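Extracellular solute-binding protein, family 5 (Chelativorans sp., PDB 6WM6) is a periplasmic solute-binding protein that binds EDTA and related aminopolycarboxylates, probably handing them to an ABC transporter for uptake. Local coordinates at residues 157-162 with 178-183; 213-218 with 222-227; 365-370 with 524-529; 53-58 with 261-266; 387-390 with 395-398. One frame throughout, in Å; residues are numbered along the deposited sequence.

How the contacts relate
Contact 4 opens first along the chain and pairs residues 53-58 with 261-266, so it closes a loop of some two hundred residues. Contacts 1 and 2 both lie within that loop, one after the other. Contact 1 joins the ends of a hairpin in an antiparallel sheet. Contact 2 lays a loop along strand 222-228, at the edge of the mixed sheet that contact 4 also reaches; Phe227 of contact 2 packs on Asp57 and Ile58. Contact 3 starts later and closes a second long loop, tying helix 366-369 to strand 524-537. Contact 5, a small hairpin, sits within it; the centres of contacts 3 and 5 are about 25 Å apart. No two loops cross.

Contact 1 of 5, residues 157-162 with 178-183; sequences HDFIET and EPFLGW
The Phe159 ring has CD1 of Phe180 over one face, 4.0 Å above its plane and displaced toward the rim, while OD1 of the neighbouring Asp158 lies in its plane at the edge. The Phe180 ring in turn carries the Gly182 N on a face, also off toward the rim. The two phenyl planes make 39° and the centroids are 4.9 Å apart. Phe159 is modelled in two conformers, and these relations hold for one of them.

Glu178 adds its aliphatic part. Its CG stands 3.4 Å from Phe159 CD2. The CG sits between the backbone N and the carbonyl carbon (chi1 61°), and the extended chain then carries the carboxylate past CE2 of the ring. The carboxylate plane is turned 56° from the ring. Phe180 also offers its CB, 3.9 Å from Phe159 CD2. No hydrogen bond links the segments.

The polar groups bond outside the two segments. The backbones of Phe159 and Ser177 are hydrogen-bonded, and the Phe180 N is bonded to Gln111. Glu161 and Thr162 both face Thr175, a classic beta bulge. Phe159, with Glu178 and Phe180 packed on it, joins the two chain ends at the open end of the antiparallel hairpin formed by strands 160-165 and 171-176.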
# COMPACT_ATOMS: atom_id res chain seq x y z
N HIS A 157 12.06 -8.26 10.15
CA HIS A 157 13.51 -8.14 10.32
C HIS A 157 13.91 -8.53 11.74
O HIS A 157 15.01 -9.05 11.95
CB HIS A 157 14.01 -6.73 9.97
CG HIS A 157 13.99 -6.43 8.49
ND1 HIS A 157 12.95 -5.74 7.90
CD2 HIS A 157 14.86 -6.74 7.49
CE1 HIS A 157 13.19 -5.64 6.59
NE2 HIS A 157 14.34 -6.22 6.33
N ASP A 158 13.02 -8.31 12.71
CA ASP A 158 13.31 -8.69 14.08
C ASP A 158 13.37 -10.21 14.28
O ASP A 158 13.90 -10.67 15.31
CB ASP A 158 12.35 -8.04 15.09
CG ASP A 158 10.89 -8.27 14.78
OD1 ASP A 158 10.52 -8.77 13.71
OD2 ASP A 158 10.05 -7.92 15.66
N PHE A 159 12.84 -11.00 13.35
CA PHE A 159 12.93 -12.45 13.43
C PHE A 159 14.31 -12.97 13.03
O PHE A 159 14.62 -14.13 13.28
CB PHE A 159 11.90 -13.13 12.52
CG PHE A 159 10.48 -13.07 13.02
CD1 PHE A 159 9.86 -11.86 13.31
CD2 PHE A 159 9.74 -14.24 13.17
CE1 PHE A 159 8.54 -11.83 13.75
CE2 PHE A 159 8.44 -14.21 13.62
CZ PHE A 159 7.83 -13.00 13.90
N ILE A 160 15.13 -12.14 12.38
CA ILE A 160 16.52 -12.50 12.10
C ILE A 160 17.32 -12.23 13.37
O ILE A 160 17.38 -11.10 13.87
CB ILE A 160 17.07 -11.70 10.91
CG1 ILE A 160 16.36 -12.13 9.61
CG2 ILE A 160 18.60 -11.87 10.80
CD1 ILE A 160 16.71 -11.27 8.41
N GLU A 161 17.93 -13.27 13.91
CA GLU A 161 18.70 -13.19 15.14
C GLU A 161 20.19 -12.97 14.90
O GLU A 161 20.84 -12.27 15.69
CB GLU A 161 18.51 -14.48 15.95
CG GLU A 161 19.10 -14.46 17.34
CD GLU A 161 18.73 -15.70 18.13
OE1 GLU A 161 18.74 -16.80 17.54
OE2 GLU A 161 18.41 -15.56 19.32
N THR A 162 20.73 -13.54 13.84
CA THR A 162 22.13 -13.33 13.46
C THR A 162 22.19 -13.10 11.96
O THR A 162 21.45 -13.71 11.18
CB THR A 162 23.08 -14.47 13.84
OG1 THR A 162 22.75 -15.66 13.13
CG2 THR A 162 23.05 -14.72 15.35
N GLU A 178 12.89 -17.91 14.83
CA GLU A 178 11.69 -18.71 14.67
C GLU A 178 11.25 -18.62 13.22
O GLU A 178 11.69 -17.72 12.50
CB GLU A 178 10.57 -18.23 15.61
CG GLU A 178 10.14 -16.80 15.38
CD GLU A 178 9.09 -16.35 16.38
OE1 GLU A 178 7.89 -16.65 16.17
OE2 GLU A 178 9.47 -15.73 17.39
N PRO A 179 10.38 -19.53 12.77
CA PRO A 179 10.01 -19.54 11.35
C PRO A 179 9.30 -18.25 10.94
O PRO A 179 8.53 -17.66 11.70
CB PRO A 179 9.06 -20.73 11.24
CG PRO A 179 9.37 -21.60 12.43
CD PRO A 179 9.79 -20.66 13.52
N PHE A 180 9.52 -17.85 9.70
CA PHE A 180 8.89 -16.63 9.17
C PHE A 180 8.65 -16.79 7.68
O PHE A 180 9.60 -16.87 6.88
CB PHE A 180 9.72 -15.39 9.49
CG PHE A 180 9.08 -14.10 9.04
CD1 PHE A 180 7.90 -13.68 9.61
CD2 PHE A 180 9.63 -13.34 8.06
CE1 PHE A 180 7.30 -12.51 9.19
CE2 PHE A 180 9.04 -12.17 7.62
CZ PHE A 180 7.88 -11.75 8.20
N LEU A 181 7.38 -16.77 7.30
CA LEU A 181 6.98 -16.93 5.91
C LEU A 181 7.53 -15.84 5.01
O LEU A 181 8.00 -16.11 3.90
CB LEU A 181 5.45 -16.89 5.86
CG LEU A 181 4.81 -16.71 4.50
CD1 LEU A 181 5.01 -17.94 3.70
CD2 LEU A 181 3.33 -16.37 4.66
N GLY A 182 7.47 -14.59 5.45
CA GLY A 182 7.65 -13.46 4.56
C GLY A 182 9.08 -13.00 4.36
O GLY A 182 9.35 -11.80 4.19
N TRP A 183 10.03 -13.93 4.35
CA TRP A 183 11.43 -13.53 4.28
C TRP A 183 11.79 -12.84 2.96
O TRP A 183 12.70 -12.01 2.94
CB TRP A 183 12.34 -14.73 4.55
CG TRP A 183 12.28 -15.82 3.53
CD1 TRP A 183 11.48 -16.93 3.56
CD2 TRP A 183 13.07 -15.92 2.34
NE1 TRP A 183 11.72 -17.71 2.45
CE2 TRP A 183 12.69 -17.11 1.69
CE3 TRP A 183 14.04 -15.11 1.76
CZ2 TRP A 183 13.27 -17.52 0.48
CZ3 TRP A 183 14.61 -15.52 0.56
CH2 TRP A 183 14.23 -16.70 -0.05

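Contact 2 of 5, residues 213-218 with 222-227; sequences EVPAWS and YMVESF
Val214 and Val224 form the apolar centre, with Val214 CG1 and Val224 CG1 3.7 Å apart. Their side chains cross at about a right angle. Val214 divides its two methyls. CG1 is anti to the backbone N (chi1 -178°) and meets Val224, while CG2 reaches Phe227, 3.8 Å from its CD2. On the Pro215 side, CG of that ring stands 4.2 Å from Val224 CG2. Trp61 extends the cluster, edge-to-face with the Phe227 ring and touching Pro215.

Further along, the CB of Ser218 packs 3.7 Å from the CB of Met223. The Met223 chain is bent at its last torsion, and its CE comes up against the carbonyl oxygen of Ala216.

The polar edge is mostly made by water. The segments run antiparallel, 173° apart end to end, yet no backbone-to-backbone hydrogen bond joins them. One water donates to both Pro215 O and Trp217 O and accepts from Val224 N, at 2.8 Å from that nitrogen. A second water donates to Ala216 O and to Val224 O. The direct bond comes from Ser218 OG, which donates to Tyr222 O at 2.6 Å. The hydroxyl is tilted 27° from the carbonyl plane. Ser218 OG is also bonded to Gly220 N, within the connecting turn.

The chemistry is therefore that of a loop laid on an edge strand: methyls fix the position at one end, a serine pins the other, and water meets the backbone groups between them.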
# COMPACT_ATOMS: atom_id res chain seq x y z
N GLU A 213 18.50 14.47 4.31
CA GLU A 213 19.36 14.93 3.23
C GLU A 213 18.88 14.43 1.88
O GLU A 213 18.44 13.28 1.76
CB GLU A 213 20.80 14.48 3.44
CG GLU A 213 21.45 14.97 4.73
CD GLU A 213 21.44 16.48 4.85
OE1 GLU A 213 20.99 17.00 5.89
OE2 GLU A 213 21.88 17.16 3.88
N VAL A 214 18.98 15.28 0.87
CA VAL A 214 18.76 14.81 -0.50
C VAL A 214 19.85 13.80 -0.82
O VAL A 214 21.05 14.10 -0.63
CB VAL A 214 18.81 15.99 -1.48
CG1 VAL A 214 18.53 15.51 -2.91
CG2 VAL A 214 17.79 17.06 -1.08
N PRO A 215 19.52 12.60 -1.28
CA PRO A 215 20.58 11.58 -1.43
C PRO A 215 21.50 11.93 -2.58
O PRO A 215 21.04 12.20 -3.69
CB PRO A 215 19.79 10.29 -1.69
CG PRO A 215 18.43 10.75 -2.17
CD PRO A 215 18.17 12.05 -1.48
N ALA A 216 22.81 11.89 -2.32
CA ALA A 216 23.83 12.07 -3.34
C ALA A 216 24.28 10.75 -3.96
O ALA A 216 24.93 10.75 -5.00
CB ALA A 216 25.04 12.80 -2.75
N TRP A 217 23.89 9.64 -3.35
CA TRP A 217 24.31 8.30 -3.71
C TRP A 217 23.20 7.57 -4.45
O TRP A 217 22.04 7.99 -4.47
CB TRP A 217 24.65 7.53 -2.41
CG TRP A 217 23.55 7.66 -1.39
CD1 TRP A 217 23.50 8.57 -0.37
CD2 TRP A 217 22.33 6.92 -1.33
NE1 TRP A 217 22.33 8.43 0.33
CE2 TRP A 217 21.59 7.42 -0.23
CE3 TRP A 217 21.79 5.86 -2.07
CZ2 TRP A 217 20.33 6.91 0.12
CZ3 TRP A 217 20.53 5.36 -1.71
CH2 TRP A 217 19.84 5.88 -0.63
N SER A 218 23.57 6.44 -5.05
CA SER A 218 22.59 5.57 -5.67
C SER A 218 23.13 4.16 -5.78
O SER A 218 24.34 3.96 -5.95
CB SER A 218 22.25 6.07 -7.09
OG SER A 218 21.42 5.13 -7.73
N TYR A 222 19.37 5.36 -11.70
CA TYR A 222 19.37 6.82 -11.70
C TYR A 222 19.91 7.35 -10.37
O TYR A 222 20.02 6.60 -9.39
CB TYR A 222 17.94 7.36 -11.98
CG TYR A 222 17.50 7.13 -13.42
CD1 TYR A 222 17.88 7.99 -14.43
CD2 TYR A 222 16.71 6.04 -13.76
CE1 TYR A 222 17.52 7.78 -15.73
CE2 TYR A 222 16.32 5.82 -15.06
CZ TYR A 222 16.73 6.69 -16.04
OH TYR A 222 16.39 6.50 -17.37
N MET A 223 20.26 8.63 -10.36
CA MET A 223 20.71 9.29 -9.15
C MET A 223 20.24 10.73 -9.19
O MET A 223 20.04 11.28 -10.27
CB MET A 223 22.24 9.19 -9.02
CG MET A 223 23.03 9.96 -10.07
SD MET A 223 24.77 9.48 -10.09
CE MET A 223 25.26 9.69 -8.39
N VAL A 224 20.09 11.35 -8.02
CA VAL A 224 19.58 12.71 -7.96
C VAL A 224 20.64 13.71 -8.40
O VAL A 224 21.77 13.73 -7.86
CB VAL A 224 19.05 13.03 -6.55
CG1 VAL A 224 18.54 14.49 -6.49
CG2 VAL A 224 17.96 12.08 -6.17
N GLU A 225 20.31 14.53 -9.38
CA GLU A 225 21.10 15.68 -9.79
C GLU A 225 20.75 16.93 -9.00
O GLU A 225 21.66 17.68 -8.61
CB GLU A 225 20.92 15.94 -11.29
CG GLU A 225 21.73 17.11 -11.83
CD GLU A 225 21.49 17.37 -13.31
OE1 GLU A 225 20.38 17.80 -13.67
OE2 GLU A 225 22.41 17.11 -14.12
N SER A 226 19.46 17.20 -8.77
CA SER A 226 19.04 18.37 -8.03
C SER A 226 17.65 18.16 -7.46
O SER A 226 16.87 17.32 -7.93
CB SER A 226 19.04 19.63 -8.90
OG SER A 226 18.07 19.52 -9.93
N PHE A 227 17.34 18.94 -6.43
CA PHE A 227 16.03 18.97 -5.82
C PHE A 227 15.63 20.42 -5.56
O PHE A 227 16.34 21.14 -4.85
CB PHE A 227 16.00 18.20 -4.50
CG PHE A 227 14.69 18.26 -3.79
CD1 PHE A 227 13.51 17.90 -4.43
CD2 PHE A 227 14.63 18.68 -2.46
CE1 PHE A 227 12.30 17.94 -3.77
CE2 PHE A 227 13.42 18.72 -1.79
CZ PHE A 227 12.26 18.35 -2.44
O HOH W 1 20.86 10.14 -5.58
O HOH W 2 23.91 12.44 -6.99

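Contact 3 of 5, residues 365-370 with 524-529; sequences DRRGAR and LFPIYQ
Arg367 carries this contact, and Phe525 and Pro526 take most of what it covers. Its CG is anti to the backbone N. The extended first part brings CD 3.6 Å from Phe525 CE1 and 4.1 Å from Pro526 CG; the bend at chi3 (77°) then turns the guanidinium toward Pro526 O. The aliphatic part thus passes obliquely by the phenyl ring and touches the proline. The guanidinium and ring planes are 20° apart.

The NH1 group has two acceptors. It donates to Pro526 O at 2.8 Å, with an N-H...O angle of 149°. This oxygen lies near the guanidinium plane, at its edge. NH1 also donates to a water 2.9 Å away, and that water donates a hydrogen bond to Ile527 O. Two successive carbonyls of strand 524-537 are thereby reached, one directly and one through water. An alanine at Arg367 is likely to leave Pro526 O and the water without their donor and to open a gap beside Phe525.

The short, weakly bonded helix about 366-369 presents this side chain. Asp365 caps it, accepting from Gly368 N at 2.8 Å. Its other arginines turn to helix 504-521: Arg366 forms salt bridges with Asp515 and Glu516, and Arg370 with Glu516 and Asp520.

Across this contact the buried arginine meets carbonyl oxygen and water, not a carboxylate. Its charge is probably stabilised by those carbonyl and water dipoles, while its methylenes are spent on apolar packing.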
# COMPACT_ATOMS: atom_id res chain seq x y z
N ASP A 365 -16.22 -14.62 0.33
CA ASP A 365 -17.16 -13.55 0.71
C ASP A 365 -17.72 -13.85 2.10
O ASP A 365 -18.88 -14.25 2.30
CB ASP A 365 -18.26 -13.37 -0.33
CG ASP A 365 -19.16 -12.19 0.01
OD1 ASP A 365 -18.80 -11.44 0.94
OD2 ASP A 365 -20.20 -12.03 -0.66
N ARG A 366 -16.87 -13.62 3.10
CA ARG A 366 -17.24 -13.80 4.50
C ARG A 366 -18.19 -12.70 4.97
O ARG A 366 -18.99 -12.92 5.89
CB ARG A 366 -15.97 -13.87 5.33
CG ARG A 366 -15.16 -15.10 4.93
CD ARG A 366 -13.81 -15.32 5.68
NE ARG A 366 -13.27 -16.59 5.18
CZ ARG A 366 -12.26 -16.72 4.33
NH1 ARG A 366 -11.55 -15.67 3.94
NH2 ARG A 366 -11.94 -17.91 3.87
N ARG A 367 -18.14 -11.53 4.33
CA ARG A 367 -19.09 -10.45 4.56
C ARG A 367 -20.51 -10.89 4.24
O ARG A 367 -21.41 -10.84 5.10
CB ARG A 367 -18.64 -9.28 3.66
CG ARG A 367 -19.47 -8.01 3.73
CD ARG A 367 -18.99 -7.01 2.67
NE ARG A 367 -19.45 -7.35 1.34
CZ ARG A 367 -19.34 -6.57 0.28
NH1 ARG A 367 -18.74 -5.41 0.37
NH2 ARG A 367 -19.86 -6.95 -0.89
N GLY A 368 -20.74 -11.35 3.01
CA GLY A 368 -22.07 -11.75 2.60
C GLY A 368 -22.55 -13.00 3.31
O GLY A 368 -23.76 -13.15 3.53
N ALA A 369 -21.64 -13.89 3.69
CA ALA A 369 -22.02 -15.08 4.42
C ALA A 369 -22.73 -14.73 5.73
O ALA A 369 -23.52 -15.53 6.25
CB ALA A 369 -20.80 -15.94 4.72
N ARG A 370 -22.46 -13.56 6.28
CA ARG A 370 -23.05 -13.10 7.53
C ARG A 370 -24.21 -12.16 7.32
O ARG A 370 -24.75 -11.65 8.30
CB ARG A 370 -21.95 -12.42 8.36
CG ARG A 370 -20.99 -13.44 8.95
CD ARG A 370 -19.60 -12.87 9.30
NE ARG A 370 -18.81 -13.95 9.88
CZ ARG A 370 -18.26 -14.94 9.19
NH1 ARG A 370 -18.29 -14.93 7.86
NH2 ARG A 370 -17.65 -15.92 9.84
N LEU A 524 -15.16 -4.00 11.01
CA LEU A 524 -14.50 -3.60 9.76
C LEU A 524 -15.27 -4.21 8.59
O LEU A 524 -15.39 -5.45 8.48
CB LEU A 524 -13.03 -4.02 9.76
CG LEU A 524 -12.19 -3.54 8.58
CD1 LEU A 524 -12.13 -2.04 8.54
CD2 LEU A 524 -10.78 -4.13 8.71
N PHE A 525 -15.82 -3.35 7.75
CA PHE A 525 -16.66 -3.75 6.61
C PHE A 525 -15.91 -3.46 5.31
O PHE A 525 -15.71 -2.29 4.97
CB PHE A 525 -17.95 -2.93 6.68
CG PHE A 525 -18.93 -3.17 5.55
CD1 PHE A 525 -19.76 -4.28 5.54
CD2 PHE A 525 -19.08 -2.24 4.53
CE1 PHE A 525 -20.69 -4.47 4.54
CE2 PHE A 525 -19.99 -2.45 3.51
CZ PHE A 525 -20.81 -3.56 3.52
N PRO A 526 -15.46 -4.49 4.61
CA PRO A 526 -14.76 -4.27 3.34
C PRO A 526 -15.76 -3.92 2.25
O PRO A 526 -16.89 -4.42 2.25
CB PRO A 526 -14.09 -5.62 3.07
CG PRO A 526 -15.06 -6.65 3.68
CD PRO A 526 -15.70 -5.93 4.88
N ILE A 527 -15.32 -3.09 1.30
CA ILE A 527 -16.18 -2.58 0.23
C ILE A 527 -15.67 -3.09 -1.12
O ILE A 527 -16.18 -4.08 -1.65
CB ILE A 527 -16.34 -1.06 0.35
CG1 ILE A 527 -16.96 -0.69 1.71
CG2 ILE A 527 -17.22 -0.53 -0.77
CD1 ILE A 527 -16.94 0.79 2.05
N TYR A 528 -14.68 -2.44 -1.70
CA TYR A 528 -14.09 -2.89 -2.96
C TYR A 528 -12.77 -2.15 -3.16
O TYR A 528 -12.49 -1.13 -2.51
CB TYR A 528 -15.03 -2.71 -4.15
CG TYR A 528 -15.46 -1.31 -4.48
CD1 TYR A 528 -14.56 -0.38 -4.97
CD2 TYR A 528 -16.80 -0.89 -4.32
CE1 TYR A 528 -14.93 0.93 -5.30
CE2 TYR A 528 -17.17 0.41 -4.63
CZ TYR A 528 -16.25 1.30 -5.11
OH TYR A 528 -16.59 2.60 -5.44
N GLN A 529 -11.97 -2.67 -4.08
CA GLN A 529 -10.65 -2.11 -4.39
C GLN A 529 -10.75 -0.80 -5.14
O GLN A 529 -11.57 -0.62 -6.05
CB GLN A 529 -9.88 -3.12 -5.24
CG GLN A 529 -9.39 -4.35 -4.48
CD GLN A 529 -9.07 -5.46 -5.43
OE1 GLN A 529 -9.96 -6.22 -5.84
NE2 GLN A 529 -7.80 -5.60 -5.76
O HOH W 3 -18.89 -3.86 -2.09

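Contact 4 of 5, residues 53-58 with 261-266. With EDO (1,2-ethanediol), chain H; SO4 (sulfate ion), chain B.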
# COMPACT_ATOMS: atom_id res chain seq x y z
N ALA A 53 4.46 13.17 -12.56
CA ALA A 53 3.87 14.01 -11.53
C ALA A 53 3.69 13.22 -10.24
O ALA A 53 3.23 12.07 -10.26
CB ALA A 53 2.49 14.51 -11.97
N VAL A 54 4.03 13.85 -9.10
CA VAL A 54 3.77 13.27 -7.78
C VAL A 54 3.00 14.28 -6.94
O VAL A 54 3.10 15.48 -7.17
CB VAL A 54 5.06 12.81 -7.07
CG1 VAL A 54 5.75 11.75 -7.93
CG2 VAL A 54 5.97 13.97 -6.79
N THR A 55 2.24 13.76 -5.97
CA THR A 55 1.22 14.53 -5.27
C THR A 55 1.67 15.08 -3.92
O THR A 55 0.91 15.82 -3.30
CB THR A 55 -0.04 13.68 -5.06
OG1 THR A 55 0.29 12.52 -4.29
CG2 THR A 55 -0.64 13.23 -6.39
N ARG A 56 2.87 14.74 -3.45
CA ARG A 56 3.38 15.26 -2.19
C ARG A 56 4.77 15.87 -2.41
O ARG A 56 5.53 15.42 -3.28
CB ARG A 56 3.53 14.15 -1.14
CG ARG A 56 2.29 13.34 -0.84
CD ARG A 56 2.66 12.17 0.07
NE ARG A 56 1.53 11.32 0.42
CZ ARG A 56 0.77 11.48 1.50
NH1 ARG A 56 1.00 12.48 2.34
NH2 ARG A 56 -0.24 10.65 1.72
N ASP A 57 5.10 16.89 -1.61
CA ASP A 57 6.48 17.34 -1.53
C ASP A 57 7.32 16.27 -0.83
O ASP A 57 6.79 15.38 -0.15
CB ASP A 57 6.56 18.66 -0.77
CG ASP A 57 7.93 19.33 -0.85
OD1 ASP A 57 8.73 19.02 -1.75
OD2 ASP A 57 8.22 20.20 0.01
N ILE A 58 8.63 16.33 -1.03
CA ILE A 58 9.56 15.39 -0.40
C ILE A 58 10.24 16.12 0.76
O ILE A 58 11.07 17.01 0.55
CB ILE A 58 10.63 14.89 -1.38
CG1 ILE A 58 10.01 14.34 -2.66
CG2 ILE A 58 11.50 13.83 -0.68
CD1 ILE A 58 9.16 13.13 -2.46
N THR A 261 -6.06 17.16 -8.73
CA THR A 261 -7.06 17.43 -9.77
C THR A 261 -6.53 18.33 -10.88
O THR A 261 -7.20 18.47 -11.90
CB THR A 261 -8.32 18.03 -9.15
OG1 THR A 261 -8.00 19.28 -8.52
CG2 THR A 261 -8.91 17.08 -8.11
N GLN A 262 -5.35 18.93 -10.70
CA GLN A 262 -4.69 19.67 -11.76
C GLN A 262 -3.70 18.82 -12.56
O GLN A 262 -3.01 19.34 -13.43
CB GLN A 262 -3.95 20.87 -11.17
CG GLN A 262 -4.85 21.87 -10.47
CD GLN A 262 -4.08 22.96 -9.76
OE1 GLN A 262 -2.86 22.89 -9.62
NE2 GLN A 262 -4.80 23.98 -9.29
N GLN A 263 -3.62 17.52 -12.27
CA GLN A 263 -2.59 16.70 -12.92
C GLN A 263 -2.93 16.41 -14.38
O GLN A 263 -2.03 16.41 -15.23
CB GLN A 263 -2.36 15.42 -12.11
CG GLN A 263 -1.73 15.74 -10.74
CD GLN A 263 -1.14 14.54 -10.00
OE1 GLN A 263 -0.59 14.71 -8.91
NE2 GLN A 263 -1.26 13.36 -10.57
N LEU A 264 -4.21 16.21 -14.71
CA LEU A 264 -4.55 15.96 -16.10
C LEU A 264 -4.30 17.20 -16.96
O LEU A 264 -3.84 17.09 -18.11
CB LEU A 264 -5.99 15.47 -16.21
CG LEU A 264 -6.41 14.76 -17.49
CD1 LEU A 264 -5.46 13.65 -17.92
CD2 LEU A 264 -7.81 14.18 -17.28
N THR A 265 -4.56 18.39 -16.42
CA THR A 265 -4.25 19.61 -17.15
C THR A 265 -2.75 19.73 -17.42
O THR A 265 -2.34 20.10 -18.53
CB THR A 265 -4.76 20.83 -16.37
OG1 THR A 265 -6.20 20.78 -16.30
CG2 THR A 265 -4.34 22.13 -17.05
N ALA A 266 -1.93 19.41 -16.43
CA ALA A 266 -0.48 19.46 -16.61
C ALA A 266 -0.02 18.48 -17.69
O ALA A 266 0.92 18.77 -18.45
CB ALA A 266 0.22 19.17 -15.28
C1 EDO H . 2.29 9.65 -7.48
O1 EDO H . 1.91 10.58 -6.46
C2 EDO H . 3.14 8.53 -6.88
O2 EDO H . 2.31 7.42 -6.51
S SO4 B . -0.08 6.10 0.98
O1 SO4 B . 1.04 5.64 0.15
O2 SO4 B . -0.35 7.50 0.67
O3 SO4 B . -1.28 5.28 0.69
O4 SO4 B . 0.29 5.98 2.38
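Thr55 grips the O1 hydroxyl of a bound 1,2-ethanediol with its backbone N at 3.2 Å and, weakly, with its OG1, while its methyl turns to Gln263. The diol probably comes from the crystallisation liquor. The torsion explains the split: OG1 stands between the backbone N and the carbonyl carbon (chi1 59°), which leaves CG2 facing the helix. There CG2 lies 3.9 Å from Gln263 CD, and the two side chains cross at about a right angle. Ala53 CB touches the same CD from 4.1 Å.

The contact joins the end of strand 49-54, an outer strand of a four-stranded mixed sheet, to the first turn of helix 263-268. Gln263 is extended beyond CG and spans the distance, also touching Ile257 and Ile275. An alanine in place of Gln263 would probably open a gap beside Ala53 and the Thr55 methyl.

Beyond the strand, Arg56 NH2 makes a weak bond of 3.3 Å to O2 of a sulfate, which lies near the guanidinium plane. The sulfate, probably also from the liquor, is held further by Ala71 N and by Tyr460 OH on strand 456-462.

Contact 5 of 5, residues 387-390 with 395-398; sequences AGYK and SLLD
Gly388 meets Asp398 through a water that donates to both their carbonyl oxygens, at the base of a two-stranded antiparallel hairpin made by 390-392 and 395-397. Gly388 ends helix 377-386 in a Schellman motif. Its phi is positive (100°), and a CB here would collide with the carbonyl oxygen of Ala387.

Tyr389 follows. Its CG is anti to the carbonyl carbon (chi1 -67°), which lays the ring against the second strand. CD2 stands 3.9 Å from Leu396 CD2 and 3.6 Å from Asp398 CA. The two polar ends have other partners: Tyr389 OH is bonded to Asp320, and Asp398 OD1 to Ser400. Tyr389 CA also makes a CA-H...O contact of 3.2 Å with Leu397 O.

Lys390 faces Leu397 as an antiparallel hydrogen-bonded pair. Their side chains start on one face of the sheet, but the Lys390 chain then leads away. Lys390 N donates to Leu397 O at 3.1 Å. In return Leu397 N donates to Lys390 O at 2.7 Å, nearly along the C=O axis, with an N-H...O angle of 165°.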
# COMPACT_ATOMS: atom_id res chain seq x y z
N ALA A 387 -31.92 -7.10 20.39
CA ALA A 387 -31.01 -6.53 21.37
C ALA A 387 -31.66 -5.50 22.27
O ALA A 387 -30.98 -4.94 23.13
CB ALA A 387 -29.80 -5.92 20.64
N GLY A 388 -32.95 -5.22 22.09
CA GLY A 388 -33.67 -4.33 22.97
C GLY A 388 -33.86 -2.92 22.47
O GLY A 388 -34.45 -2.10 23.18
N TYR A 389 -33.39 -2.60 21.27
CA TYR A 389 -33.63 -1.28 20.71
C TYR A 389 -35.08 -1.18 20.23
O TYR A 389 -35.74 -2.19 19.94
CB TYR A 389 -32.71 -1.05 19.50
CG TYR A 389 -31.23 -0.95 19.80
CD1 TYR A 389 -30.47 -2.08 20.06
CD2 TYR A 389 -30.60 0.28 19.83
CE1 TYR A 389 -29.13 -1.99 20.35
CE2 TYR A 389 -29.24 0.38 20.12
CZ TYR A 389 -28.52 -0.75 20.36
OH TYR A 389 -27.17 -0.65 20.65
N LYS A 390 -35.57 0.05 20.14
CA LYS A 390 -36.93 0.31 19.71
C LYS A 390 -36.96 1.56 18.85
O LYS A 390 -36.20 2.50 19.07
CB LYS A 390 -37.88 0.49 20.89
CG LYS A 390 -38.05 -0.77 21.72
CD LYS A 390 -39.24 -0.66 22.65
CE LYS A 390 -39.59 -2.00 23.24
NZ LYS A 390 -40.88 -1.96 23.97
N SER A 395 -37.10 7.68 15.34
CA SER A 395 -35.76 7.68 15.90
C SER A 395 -35.52 6.38 16.66
O SER A 395 -36.41 5.89 17.38
CB SER A 395 -35.57 8.87 16.84
OG SER A 395 -35.58 10.10 16.11
N LEU A 396 -34.32 5.84 16.53
CA LEU A 396 -33.95 4.61 17.22
C LEU A 396 -33.60 4.92 18.67
O LEU A 396 -32.84 5.85 18.95
CB LEU A 396 -32.77 3.95 16.52
CG LEU A 396 -32.41 2.54 17.01
CD1 LEU A 396 -33.54 1.59 16.68
CD2 LEU A 396 -31.07 2.09 16.44
N LEU A 397 -34.16 4.14 19.59
CA LEU A 397 -33.85 4.23 21.01
C LEU A 397 -32.98 3.05 21.43
O LEU A 397 -33.21 1.92 21.01
CB LEU A 397 -35.14 4.17 21.85
CG LEU A 397 -36.26 5.14 21.50
CD1 LEU A 397 -37.44 4.94 22.45
CD2 LEU A 397 -35.76 6.57 21.55
N ASP A 398 -31.98 3.33 22.26
CA ASP A 398 -31.16 2.27 22.83
C ASP A 398 -31.99 1.50 23.86
O ASP A 398 -33.09 1.92 24.24
CB ASP A 398 -29.86 2.84 23.40
CG ASP A 398 -30.03 3.70 24.62
OD1 ASP A 398 -31.05 3.60 25.33
OD2 ASP A 398 -29.09 4.51 24.91
O HOH W 4 -35.46 0.69 23.50